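Local coordinates for protein PpBBE-like 1 D396N (Physcomitrella patens subsp. patens, PDB 6EO5) that probably oxidises cellobiose, as a moss berberine bridge enzyme-like flavoprotein whose FAD is held by two covalent links, at residues 141-145 / 323-327; 126-130 / 301-306; 38-43 / 326-332. All coordinates share one frame; numbering follows the deposited sequence.

Contact 1: residues 141-145 / 323-327; sequences NCPTV and NVPFT. With FAD (flavin-adenine dinucleotide), chain C.
Pro143 overlaps the isopropyl group of Val324, its CB 3.6 Å from Val324 CG2, while its CG lies near both methyl branches. The two side chains cross at about a right angle, and both ring carbons, Pro143 CB and CG, meet the valine methyls. Thr144, next in the turn, does two jobs that its first torsion separates. At chi1 71° its OG1 stands between the backbone N and the carbonyl carbon, while CG2 is left anti to the carbonyl carbon and reaches along the other chain, 3.6 Å from Val324 O. The Thr144 side chain crosses Phe326 at about a right angle, with Thr144 OG1 3.6 Å from Phe326 CD1 in an oblique approach to the ring.

No direct hydrogen bond joins the two segments; one water takes that role. It is 2.7 Å from Thr144 OG1 and accepts from Thr327 N at 3.1 Å, resting above one face of the Phe326 ring toward its rim. The same threonine OG1 is hydrogen-bonded to His81 NE2, and the rings of His81 and Phe326 meet steeply.

Behind this surface, the type I turn from Cys142 to Val145 faces the cofactor. Cys142 SG is covalently bonded to FAD C6 at 1.8 Å, and the last turn residue, Val145, sets CG2 3.5 Å from FAD C8. Asn141 N adds a weak hydrogen bond to FAD O4, and Asn141 ND2 is tied to Asn309 O. The loop 323-327 thus backs the outer side of a cysteinyl turn whose inner side carries the flavin. A thioether to C6 paired with a histidyl link to the 8-methyl marks the bi-covalent flavin site of berberine bridge enzyme-like oxidases.

Contact 2: residues 126-130 / 301-306; sequences YLALW and NWIQLI
Tyr126 receives Ile306 over one face of its ring: Ile306 CD1 is 3.5 Å from the Tyr126 ring centroid and only 5° off the normal, a CH-pi contact. Ile306 CG2 reaches Tyr126 CD2 as well, and the phenol is anchored at its far end by a hydrogen bond from OH to Gly140 O. One residue on, Leu127 offers CD1 to Ile303 CG1 at 4.1 Å. Trp130 then closes the row with a longer reach, its CG anti to the backbone N (chi1 177°). Ile303 CB sits 3.7 Å from the centroid of the Trp130 five-membered ring, over its face, whereas the six-membered ring extends to the start of the other helix, with Trp130 CZ3 3.4 Å from Trp302 CB and Trp130 CZ2 4.0 Å from Asn301 CG. There Asn301 and Gln304 exchange bonds, Gln304 N giving to Asn301 OD1 at 2.9 Å and Asn301 N to Gln304 OE1 at 3.0 Å. The segment axes approach to 10.4 Å at 173°. This is an antiparallel helix pair, apolar across its interface, with a capping box opening the second helix.

Contact 3: residues 38-43 / 326-332; sequences LAYNLR and FTTNTFK. With FAD (flavin-adenine dinucleotide), chain C.
Tyr40 and Phe331 meet rim to rim at the apolar centre, Tyr40 CE2 being 3.3 Å from Phe331 CE1; the planes stand 60° apart and neither ring covers the other's face. The flavin methyl FAD C8M lies over the centre of the Tyr40 ring, 3.3 Å above its plane. Phe331 is stacked on the amide of Asn41, their planes 3° apart, with Asn41 ND2 over the ring centre. On the other flank the edge of Phe326 points at the backbone of Tyr40, and Leu38 CD2 packs 3.5 Å from Phe326 CD2.

Outward from the rings, a single bridge pairs Asn41 with Asn329 in the parallel pattern: Asn329 N gives to Tyr40 O, and Leu42 N to Asn329 O at 2.9 Å. Asn41 then grips both backbone polar atoms of Phe331. Its ND2 donates to Phe331 O at 3.0 Å and is also hydrogen-bonded to Tyr83 O, and its OD1 accepts from Phe331 N at 3.2 Å. That oxygen also takes Arg43 N, an Asx turn, from the opposite face of the amide plane. Phe331 O is likewise shared, receiving Arg43 NE at 3.0 Å with a nearly straight N-H (169°) from the face opposite Asn41 ND2. The arginine chain is bent at chi3.

At the polar edge, Arg43 NH2 and Lys332 NZ both form salt bridges with Glu84, and Lys332 NZ also with Asp433. Near the cofactor side, a water 2.6 Å from Tyr40 OH accepts from Asn329 ND2, which is also hydrogen-bonded to Ser398 OG. Within the two segments, three bonds, one from ND2 and two to OD1, hold the Asn41 amide flat against the phenylalanine, and carboxylates gathered at the edge probably offset the charges of the arginine and lysine.

From the N terminus, residues 38-43 come first and are joined last, to 326-332, so contact 3 closes the longest loop; contact 2 is nested inside it. Helix 122-133 opens contact 2, and the cysteinyl turn 141-145 opens contact 1 before contact 2 is closed at 301-306, so these two cross. Contact 1 closes at 323-327, which overlaps the second segment of contact 3 at Phe326 and Thr327. Contacts 1 and 3, centres about 12 Å apart, both touch the FAD, whereas contact 2 pairs helices farther off. Together they tie the N-terminal, flavin-holding part to helix 302-308 and strand 331-338, an outermost strand of the seven-stranded antiparallel sheet.

Contact 1: residues 141-145 / 323-327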
loop_
_atom_site.group_PDB
_atom_site.type_symbol
_atom_site.label_atom_id
_atom_site.label_comp_id
_atom_site.label_asym_id
_atom_site.label_seq_id
_atom_site.Cartn_x
_atom_site.Cartn_y
_atom_site.Cartn_z
ATOM N N ASN A 141 3.190 5.765 5.003
ATOM C CA ASN A 141 4.329 6.437 5.612
ATOM C C ASN A 141 5.688 6.000 5.079
ATOM O O ASN A 141 6.705 6.510 5.556
ATOM C CB ASN A 141 4.298 6.257 7.133
ATOM C CG ASN A 141 4.665 4.872 7.544
ATOM O OD1 ASN A 141 4.282 3.898 6.883
ATOM N ND2 ASN A 141 5.433 4.757 8.626
ATOM N N CYS A 142 5.753 5.083 4.116
ATOM C CA CYS A 142 7.022 4.749 3.478
ATOM C C CYS A 142 7.315 5.738 2.350
ATOM O O CYS A 142 6.581 5.752 1.350
ATOM C CB CYS A 142 6.983 3.331 2.944
ATOM S SG CYS A 142 6.518 2.093 4.195
ATOM N N PRO A 143 8.355 6.574 2.458
ATOM C CA PRO A 143 8.528 7.655 1.474
ATOM C C PRO A 143 8.828 7.181 0.061
ATOM O O PRO A 143 8.495 7.905 -0.893
ATOM C CB PRO A 143 9.698 8.465 2.047
ATOM C CG PRO A 143 9.735 8.110 3.476
ATOM C CD PRO A 143 9.316 6.691 3.564
ATOM N N THR A 144 9.446 6.005 -0.108
ATOM C CA THR A 144 9.829 5.532 -1.434
ATOM C C THR A 144 8.724 4.755 -2.145
ATOM O O THR A 144 8.943 4.314 -3.282
ATOM C CB THR A 144 11.102 4.671 -1.363
ATOM O OG1 THR A 144 10.821 3.418 -0.736
ATOM C CG2 THR A 144 12.181 5.379 -0.570
ATOM N N VAL A 145 7.547 4.604 -1.524
ATOM C CA VAL A 145 6.447 3.865 -2.140
ATOM C C VAL A 145 5.860 4.671 -3.288
ATOM O O VAL A 145 5.719 5.899 -3.202
ATOM C CB VAL A 145 5.370 3.529 -1.094
ATOM C CG1 VAL A 145 4.034 3.183 -1.757
ATOM C CG2 VAL A 145 5.830 2.383 -0.226
ATOM N N ASN A 323 14.857 12.735 -1.412
ATOM C CA ASN A 323 16.029 11.875 -1.538
ATOM C C ASN A 323 16.057 10.831 -0.440
ATOM O O ASN A 323 17.098 10.594 0.182
ATOM C CB ASN A 323 17.323 12.682 -1.488
ATOM C CG ASN A 323 17.426 13.672 -2.620
ATOM O OD1 ASN A 323 17.749 13.305 -3.749
ATOM N ND2 ASN A 323 17.153 14.944 -2.327
ATOM N N VAL A 324 14.926 10.194 -0.159
ATOM C CA VAL A 324 14.937 9.132 0.842
ATOM C C VAL A 324 15.564 7.900 0.208
ATOM O O VAL A 324 15.123 7.459 -0.862
ATOM C CB VAL A 324 13.533 8.836 1.377
ATOM C CG1 VAL A 324 13.604 7.808 2.504
ATOM C CG2 VAL A 324 12.879 10.138 1.873
ATOM N N PRO A 325 16.623 7.360 0.800
ATOM C CA PRO A 325 17.317 6.204 0.201
ATOM C C PRO A 325 16.388 5.007 0.038
ATOM O O PRO A 325 15.691 4.615 0.975
ATOM C CB PRO A 325 18.432 5.900 1.210
ATOM C CG PRO A 325 18.591 7.166 2.017
ATOM C CD PRO A 325 17.257 7.847 2.037
ATOM N N PHE A 326 16.389 4.415 -1.163
ATOM C CA PHE A 326 15.641 3.178 -1.378
ATOM C C PHE A 326 16.365 2.017 -0.704
ATOM O O PHE A 326 17.525 1.731 -1.020
ATOM C CB PHE A 326 15.461 2.892 -2.868
ATOM C CG PHE A 326 14.419 1.842 -3.160
ATOM C CD1 PHE A 326 13.083 2.188 -3.275
ATOM C CD2 PHE A 326 14.771 0.507 -3.307
ATOM C CE1 PHE A 326 12.108 1.228 -3.541
ATOM C CE2 PHE A 326 13.804 -0.452 -3.574
ATOM C CZ PHE A 326 12.467 -0.084 -3.689
ATOM N N THR A 327 15.688 1.346 0.220
ATOM C CA THR A 327 16.238 0.178 0.891
ATOM C C THR A 327 15.465 -1.059 0.464
ATOM O O THR A 327 14.334 -0.972 -0.021
ATOM C CB THR A 327 16.180 0.337 2.412
ATOM O OG1 THR A 327 14.814 0.449 2.819
ATOM C CG2 THR A 327 16.913 1.593 2.839
HETATM P PA FAD C . 4.727 -1.569 -7.499
HETATM O O1A FAD C . 5.480 -2.857 -7.199
HETATM O O2A FAD C . 5.433 -0.734 -8.536
HETATM O O5B FAD C . 3.183 -1.800 -7.907
HETATM C C5B FAD C . 2.383 -2.768 -7.262
HETATM C C4B FAD C . 1.317 -3.308 -8.208
HETATM O O4B FAD C . 0.619 -2.239 -8.821
HETATM C C3B FAD C . 1.916 -4.134 -9.333
HETATM O O3B FAD C . 0.987 -5.130 -9.699
HETATM C C2B FAD C . 2.030 -3.136 -10.455
HETATM O O2B FAD C . 2.038 -3.761 -11.714
HETATM C C1B FAD C . 0.801 -2.264 -10.228
HETATM N N9A FAD C . 1.037 -0.922 -10.806
HETATM C C8A FAD C . 2.104 -0.092 -10.553
HETATM N N7A FAD C . 1.967 1.031 -11.290
HETATM C C5A FAD C . 0.833 0.932 -12.015
HETATM C C6A FAD C . 0.239 1.783 -12.928
HETATM N N6A FAD C . 0.811 2.948 -13.212
HETATM N N1A FAD C . -0.945 1.419 -13.531
HETATM C C2A FAD C . -1.518 0.204 -13.233
HETATM N N3A FAD C . -0.922 -0.648 -12.327
HETATM C C4A FAD C . 0.241 -0.289 -11.729
HETATM N N1 FAD C . 0.811 0.045 2.349
HETATM C C2 FAD C . -0.086 0.896 3.005
HETATM O O2 FAD C . -1.309 0.908 2.752
HETATM N N3 FAD C . 0.401 1.770 3.962
HETATM C C4 FAD C . 1.744 1.798 4.271
HETATM O O4 FAD C . 2.150 2.592 5.114
HETATM C C4X FAD C . 2.633 0.952 3.624
HETATM N N5 FAD C . 3.981 1.020 3.905
HETATM C C5X FAD C . 4.892 0.426 3.053
HETATM C C6 FAD C . 6.253 0.618 3.269
HETATM C C7 FAD C . 7.224 0.145 2.372
HETATM C C7M FAD C . 8.693 0.390 2.634
HETATM C C8 FAD C . 6.794 -0.645 1.284
HETATM C C8M FAD C . 7.791 -1.289 0.340
HETATM C C9 FAD C . 5.419 -0.905 1.135
HETATM C C9A FAD C . 4.448 -0.363 1.995
HETATM N N10 FAD C . 3.077 -0.639 1.894
HETATM C C10 FAD C . 2.169 0.100 2.626
HETATM C "C1'" FAD C . 2.531 -1.509 0.811
HETATM C "C2'" FAD C . 2.245 -0.650 -0.418
HETATM O "O2'" FAD C . 1.045 0.081 -0.309
HETATM C "C3'" FAD C . 2.158 -1.555 -1.626
HETATM O "O3'" FAD C . 3.399 -2.214 -1.708
HETATM C "C4'" FAD C . 1.860 -0.735 -2.877
HETATM O "O4'" FAD C . 1.109 -1.533 -3.771
HETATM C "C5'" FAD C . 3.152 -0.230 -3.516
HETATM O "O5'" FAD C . 2.947 0.430 -4.747
HETATM P P FAD C . 4.220 0.658 -5.717
HETATM O O1P FAD C . 3.806 1.502 -6.899
HETATM O O2P FAD C . 5.426 1.213 -5.008
HETATM O O3P FAD C . 4.662 -0.850 -6.063
HETATM O O HOH W 1 12.614 1.563 0.079
#

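Contact 2: residues 126-130 / 301-306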
loop_
_atom_site.group_PDB
_atom_site.type_symbol
_atom_site.label_atom_id
_atom_site.label_comp_id
_atom_site.label_asym_id
_atom_site.label_seq_id
_atom_site.Cartn_x
_atom_site.Cartn_y
_atom_site.Cartn_z
ATOM N N TYR A 126 4.339 14.213 -0.919
ATOM C CA TYR A 126 3.966 14.971 0.274
ATOM C C TYR A 126 4.566 16.369 0.238
ATOM O O TYR A 126 3.914 17.348 0.619
ATOM C CB TYR A 126 4.436 14.255 1.542
ATOM C CG TYR A 126 3.591 13.096 2.016
ATOM C CD1 TYR A 126 2.241 13.258 2.314
ATOM C CD2 TYR A 126 4.164 11.837 2.209
ATOM C CE1 TYR A 126 1.483 12.185 2.764
ATOM C CE2 TYR A 126 3.428 10.772 2.658
ATOM C CZ TYR A 126 2.090 10.941 2.930
ATOM O OH TYR A 126 1.372 9.858 3.376
ATOM N N LEU A 127 5.829 16.467 -0.186
ATOM C CA LEU A 127 6.517 17.747 -0.259
ATOM C C LEU A 127 5.835 18.671 -1.261
ATOM O O LEU A 127 5.583 19.848 -0.967
ATOM C CB LEU A 127 7.979 17.512 -0.634
ATOM C CG LEU A 127 8.944 18.658 -0.356
ATOM C CD1 LEU A 127 8.612 19.311 0.981
ATOM C CD2 LEU A 127 10.366 18.142 -0.362
ATOM N N ALA A 128 5.506 18.145 -2.446
ATOM C CA ALA A 128 4.841 18.961 -3.458
ATOM C C ALA A 128 3.499 19.478 -2.959
ATOM O O ALA A 128 3.160 20.649 -3.168
ATOM C CB ALA A 128 4.661 18.164 -4.747
ATOM N N LEU A 129 2.718 18.617 -2.300
ATOM C CA LEU A 129 1.389 19.018 -1.838
ATOM C C LEU A 129 1.465 19.978 -0.655
ATOM O O LEU A 129 0.582 20.828 -0.487
ATOM C CB LEU A 129 0.567 17.780 -1.467
ATOM C CG LEU A 129 -0.003 16.958 -2.629
ATOM C CD1 LEU A 129 -0.539 15.618 -2.126
ATOM C CD2 LEU A 129 -1.101 17.730 -3.337
ATOM N N TRP A 130 2.499 19.851 0.178
ATOM C CA TRP A 130 2.672 20.770 1.300
ATOM C C TRP A 130 3.081 22.156 0.809
ATOM O O TRP A 130 2.456 23.167 1.163
ATOM C CB TRP A 130 3.714 20.198 2.261
ATOM C CG TRP A 130 4.031 21.073 3.419
ATOM C CD1 TRP A 130 5.208 21.708 3.659
ATOM C CD2 TRP A 130 3.163 21.399 4.514
ATOM N NE1 TRP A 130 5.132 22.412 4.832
ATOM C CE2 TRP A 130 3.888 22.244 5.379
ATOM C CE3 TRP A 130 1.845 21.063 4.845
ATOM C CZ2 TRP A 130 3.344 22.759 6.560
ATOM C CZ3 TRP A 130 1.298 21.582 6.024
ATOM C CH2 TRP A 130 2.052 22.425 6.865
ATOM N N ASN A 301 4.185 20.404 12.496
ATOM C CA ASN A 301 3.403 20.675 11.302
ATOM C C ASN A 301 3.379 19.414 10.442
ATOM O O ASN A 301 4.037 18.412 10.750
ATOM C CB ASN A 301 3.942 21.888 10.538
ATOM C CG ASN A 301 5.308 21.655 9.915
ATOM O OD1 ASN A 301 5.598 20.592 9.356
ATOM N ND2 ASN A 301 6.153 22.675 9.983
ATOM N N TRP A 302 2.641 19.470 9.327
ATOM C CA TRP A 302 2.357 18.247 8.584
ATOM C C TRP A 302 3.622 17.648 7.967
ATOM O O TRP A 302 3.859 16.438 8.071
ATOM C CB TRP A 302 1.292 18.504 7.515
ATOM C CG TRP A 302 0.901 17.235 6.805
ATOM C CD1 TRP A 302 1.213 16.871 5.516
ATOM C CD2 TRP A 302 0.171 16.136 7.365
ATOM N NE1 TRP A 302 0.696 15.627 5.238
ATOM C CE2 TRP A 302 0.058 15.150 6.354
ATOM C CE3 TRP A 302 -0.403 15.892 8.617
ATOM C CZ2 TRP A 302 -0.612 13.941 6.558
ATOM C CZ3 TRP A 302 -1.073 14.689 8.816
ATOM C CH2 TRP A 302 -1.167 13.727 7.792
ATOM N N ILE A 303 4.457 18.475 7.326
ATOM C CA ILE A 303 5.630 17.921 6.653
ATOM C C ILE A 303 6.660 17.432 7.668
ATOM O O ILE A 303 7.475 16.552 7.353
ATOM C CB ILE A 303 6.225 18.939 5.652
ATOM C CG1 ILE A 303 6.950 18.202 4.526
ATOM C CG2 ILE A 303 7.144 19.973 6.338
ATOM C CD1 ILE A 303 5.997 17.504 3.561
ATOM N N GLN A 304 6.625 17.961 8.897
ATOM C CA GLN A 304 7.436 17.397 9.972
ATOM C C GLN A 304 6.902 16.046 10.402
ATOM O O GLN A 304 7.675 15.169 10.800
ATOM C CB GLN A 304 7.460 18.336 11.175
ATOM C CG GLN A 304 8.311 19.559 11.004
ATOM C CD GLN A 304 8.209 20.472 12.204
ATOM O OE1 GLN A 304 7.122 20.929 12.562
ATOM N NE2 GLN A 304 9.340 20.716 12.857
ATOM N N LEU A 305 5.577 15.885 10.375
ATOM C CA LEU A 305 4.971 14.629 10.782
ATOM C C LEU A 305 5.371 13.508 9.829
ATOM O O LEU A 305 5.713 12.398 10.262
ATOM C CB LEU A 305 3.450 14.781 10.842
ATOM C CG LEU A 305 2.857 13.401 11.114
ATOM C CD1 LEU A 305 2.741 13.160 12.611
ATOM C CD2 LEU A 305 1.555 13.160 10.373
ATOM N N ILE A 306 5.357 13.801 8.524
ATOM C CA ILE A 306 5.845 12.860 7.521
ATOM C C ILE A 306 7.272 12.435 7.833
ATOM O O ILE A 306 7.633 11.264 7.698
ATOM C CB ILE A 306 5.737 13.492 6.123
ATOM C CG1 ILE A 306 4.304 13.944 5.870
ATOM C CG2 ILE A 306 6.178 12.514 5.063
ATOM C CD1 ILE A 306 3.332 12.806 5.822
#

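Contact 3: residues 38-43 / 326-332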
loop_
_atom_site.group_PDB
_atom_site.type_symbol
_atom_site.label_atom_id
_atom_site.label_comp_id
_atom_site.label_asym_id
_atom_site.label_seq_id
_atom_site.Cartn_x
_atom_site.Cartn_y
_atom_site.Cartn_z
ATOM N N LEU A 38 16.271 -3.522 -9.567
ATOM C CA LEU A 38 16.062 -3.216 -8.161
ATOM C C LEU A 38 14.583 -3.261 -7.816
ATOM O O LEU A 38 13.750 -2.682 -8.516
ATOM C CB LEU A 38 16.636 -1.838 -7.833
ATOM C CG LEU A 38 16.667 -1.440 -6.354
ATOM C CD1 LEU A 38 17.773 -2.178 -5.612
ATOM C CD2 LEU A 38 16.793 0.082 -6.186
ATOM N N ALA A 39 14.265 -3.974 -6.742
ATOM C CA ALA A 39 12.912 -4.090 -6.229
ATOM C C ALA A 39 12.994 -4.083 -4.709
ATOM O O ALA A 39 14.029 -4.422 -4.123
ATOM C CB ALA A 39 12.212 -5.368 -6.724
ATOM N N TYR A 40 11.890 -3.698 -4.067
ATOM C CA TYR A 40 11.896 -3.661 -2.607
ATOM C C TYR A 40 12.117 -5.055 -2.021
ATOM O O TYR A 40 12.954 -5.241 -1.132
ATOM C CB TYR A 40 10.602 -3.046 -2.071
ATOM C CG TYR A 40 10.609 -3.063 -0.571
ATOM C CD1 TYR A 40 11.421 -2.180 0.144
ATOM C CD2 TYR A 40 9.849 -3.988 0.139
ATOM C CE1 TYR A 40 11.457 -2.198 1.519
ATOM C CE2 TYR A 40 9.880 -4.017 1.505
ATOM C CZ TYR A 40 10.686 -3.118 2.195
ATOM O OH TYR A 40 10.716 -3.146 3.572
ATOM N N ASN A 41 11.370 -6.045 -2.494
ATOM C CA ASN A 41 11.575 -7.422 -2.068
ATOM C C ASN A 41 12.544 -8.069 -3.046
ATOM O O ASN A 41 12.293 -8.078 -4.253
ATOM C CB ASN A 41 10.252 -8.186 -2.012
ATOM C CG ASN A 41 10.319 -9.418 -1.121
ATOM O OD1 ASN A 41 11.399 -9.877 -0.731
ATOM N ND2 ASN A 41 9.149 -9.971 -0.802
ATOM N N LEU A 42 13.665 -8.573 -2.539
ATOM C CA LEU A 42 14.653 -9.231 -3.385
ATOM C C LEU A 42 14.466 -10.743 -3.427
ATOM O O LEU A 42 15.335 -11.447 -3.952
ATOM C CB LEU A 42 16.081 -8.890 -2.930
ATOM C CG LEU A 42 16.558 -7.426 -2.906
ATOM C CD1 LEU A 42 17.952 -7.352 -2.331
ATOM C CD2 LEU A 42 16.513 -6.725 -4.272
ATOM N N ARG A 43 13.354 -11.262 -2.897
ATOM C CA ARG A 43 13.203 -12.710 -2.825
ATOM C C ARG A 43 13.057 -13.326 -4.213
ATOM O O ARG A 43 13.678 -14.352 -4.506
ATOM C CB ARG A 43 12.018 -13.085 -1.942
ATOM C CG ARG A 43 11.553 -14.519 -2.183
ATOM C CD ARG A 43 10.704 -15.061 -1.080
ATOM N NE ARG A 43 9.492 -14.275 -0.875
ATOM C CZ ARG A 43 8.433 -14.318 -1.678
ATOM N NH1 ARG A 43 8.456 -15.089 -2.751
ATOM N NH2 ARG A 43 7.365 -13.581 -1.411
ATOM N N PHE A 326 16.389 4.415 -1.163
ATOM C CA PHE A 326 15.641 3.178 -1.378
ATOM C C PHE A 326 16.365 2.017 -0.704
ATOM O O PHE A 326 17.525 1.731 -1.020
ATOM C CB PHE A 326 15.461 2.892 -2.868
ATOM C CG PHE A 326 14.419 1.842 -3.160
ATOM C CD1 PHE A 326 13.083 2.188 -3.275
ATOM C CD2 PHE A 326 14.771 0.507 -3.307
ATOM C CE1 PHE A 326 12.108 1.228 -3.541
ATOM C CE2 PHE A 326 13.804 -0.452 -3.574
ATOM C CZ PHE A 326 12.467 -0.084 -3.689
ATOM N N THR A 327 15.688 1.346 0.220
ATOM C CA THR A 327 16.238 0.178 0.891
ATOM C C THR A 327 15.465 -1.059 0.464
ATOM O O THR A 327 14.334 -0.972 -0.021
ATOM C CB THR A 327 16.180 0.337 2.412
ATOM O OG1 THR A 327 14.814 0.449 2.819
ATOM C CG2 THR A 327 16.913 1.593 2.839
ATOM N N THR A 328 16.092 -2.219 0.643
ATOM C CA THR A 328 15.524 -3.490 0.214
ATOM C C THR A 328 15.515 -4.482 1.372
ATOM O O THR A 328 16.177 -4.285 2.392
ATOM C CB THR A 328 16.302 -4.069 -0.974
ATOM O OG1 THR A 328 17.682 -4.191 -0.623
ATOM C CG2 THR A 328 16.184 -3.159 -2.176
ATOM N N ASN A 329 14.753 -5.557 1.197
ATOM C CA ASN A 329 14.621 -6.625 2.180
ATOM C C ASN A 329 14.349 -7.921 1.415
ATOM O O ASN A 329 14.109 -7.900 0.205
ATOM C CB ASN A 329 13.505 -6.286 3.183
ATOM C CG ASN A 329 13.480 -7.214 4.394
ATOM O OD1 ASN A 329 14.453 -7.916 4.680
ATOM N ND2 ASN A 329 12.362 -7.205 5.120
ATOM N N THR A 330 14.412 -9.055 2.116
ATOM C CA THR A 330 14.020 -10.351 1.552
ATOM C C THR A 330 13.086 -11.040 2.531
ATOM O O THR A 330 13.492 -11.349 3.657
ATOM C CB THR A 330 15.227 -11.246 1.264
ATOM O OG1 THR A 330 16.086 -10.580 0.337
ATOM C CG2 THR A 330 14.775 -12.565 0.661
ATOM N N PHE A 331 11.846 -11.293 2.108
ATOM C CA PHE A 331 10.817 -11.584 3.093
ATOM C C PHE A 331 9.623 -12.260 2.449
ATOM O O PHE A 331 9.424 -12.195 1.233
ATOM C CB PHE A 331 10.365 -10.299 3.820
ATOM C CG PHE A 331 9.745 -9.248 2.913
ATOM C CD1 PHE A 331 10.534 -8.286 2.298
ATOM C CD2 PHE A 331 8.369 -9.194 2.716
ATOM C CE1 PHE A 331 9.964 -7.308 1.477
ATOM C CE2 PHE A 331 7.786 -8.215 1.897
ATOM C CZ PHE A 331 8.586 -7.278 1.274
ATOM N N LYS A 332 8.832 -12.911 3.294
ATOM C CA LYS A 332 7.470 -13.309 2.973
ATOM C C LYS A 332 6.526 -12.534 3.887
ATOM O O LYS A 332 6.760 -12.448 5.097
ATOM C CB LYS A 332 7.284 -14.816 3.140
ATOM C CG LYS A 332 5.848 -15.290 3.015
ATOM C CD LYS A 332 5.318 -15.117 1.608
ATOM C CE LYS A 332 3.869 -15.538 1.552
ATOM N NZ LYS A 332 3.253 -15.195 0.252
HETATM P PA FAD C . 4.727 -1.569 -7.499
HETATM O O1A FAD C . 5.480 -2.857 -7.199
HETATM O O2A FAD C . 5.433 -0.734 -8.536
HETATM O O5B FAD C . 3.183 -1.800 -7.907
HETATM C C5B FAD C . 2.383 -2.768 -7.262
HETATM C C4B FAD C . 1.317 -3.308 -8.208
HETATM O O4B FAD C . 0.619 -2.239 -8.821
HETATM C C3B FAD C . 1.916 -4.134 -9.333
HETATM O O3B FAD C . 0.987 -5.130 -9.699
HETATM C C2B FAD C . 2.030 -3.136 -10.455
HETATM O O2B FAD C . 2.038 -3.761 -11.714
HETATM C C1B FAD C . 0.801 -2.264 -10.228
HETATM N N9A FAD C . 1.037 -0.922 -10.806
HETATM C C8A FAD C . 2.104 -0.092 -10.553
HETATM N N7A FAD C . 1.967 1.031 -11.290
HETATM C C5A FAD C . 0.833 0.932 -12.015
HETATM C C6A FAD C . 0.239 1.783 -12.928
HETATM N N6A FAD C . 0.811 2.948 -13.212
HETATM N N1A FAD C . -0.945 1.419 -13.531
HETATM C C2A FAD C . -1.518 0.204 -13.233
HETATM N N3A FAD C . -0.922 -0.648 -12.327
HETATM C C4A FAD C . 0.241 -0.289 -11.729
HETATM N N1 FAD C . 0.811 0.045 2.349
HETATM C C2 FAD C . -0.086 0.896 3.005
HETATM O O2 FAD C . -1.309 0.908 2.752
HETATM N N3 FAD C . 0.401 1.770 3.962
HETATM C C4 FAD C . 1.744 1.798 4.271
HETATM O O4 FAD C . 2.150 2.592 5.114
HETATM C C4X FAD C . 2.633 0.952 3.624
HETATM N N5 FAD C . 3.981 1.020 3.905
HETATM C C5X FAD C . 4.892 0.426 3.053
HETATM C C6 FAD C . 6.253 0.618 3.269
HETATM C C7 FAD C . 7.224 0.145 2.372
HETATM C C7M FAD C . 8.693 0.390 2.634
HETATM C C8 FAD C . 6.794 -0.645 1.284
HETATM C C8M FAD C . 7.791 -1.289 0.340
HETATM C C9 FAD C . 5.419 -0.905 1.135
HETATM C C9A FAD C . 4.448 -0.363 1.995
HETATM N N10 FAD C . 3.077 -0.639 1.894
HETATM C C10 FAD C . 2.169 0.100 2.626
HETATM C "C1'" FAD C . 2.531 -1.509 0.811
HETATM C "C2'" FAD C . 2.245 -0.650 -0.418
HETATM O "O2'" FAD C . 1.045 0.081 -0.309
HETATM C "C3'" FAD C . 2.158 -1.555 -1.626
HETATM O "O3'" FAD C . 3.399 -2.214 -1.708
HETATM C "C4'" FAD C . 1.860 -0.735 -2.877
HETATM O "O4'" FAD C . 1.109 -1.533 -3.771
HETATM C "C5'" FAD C . 3.152 -0.230 -3.516
HETATM O "O5'" FAD C . 2.947 0.430 -4.747
HETATM P P FAD C . 4.220 0.658 -5.717
HETATM O O1P FAD C . 3.806 1.502 -6.899
HETATM O O2P FAD C . 5.426 1.213 -5.008
HETATM O O3P FAD C . 4.662 -0.850 -6.063
HETATM O O HOH W 2 10.407 -5.204 5.188
HETATM O O HOH W 3 6.122 -11.592 0.343
#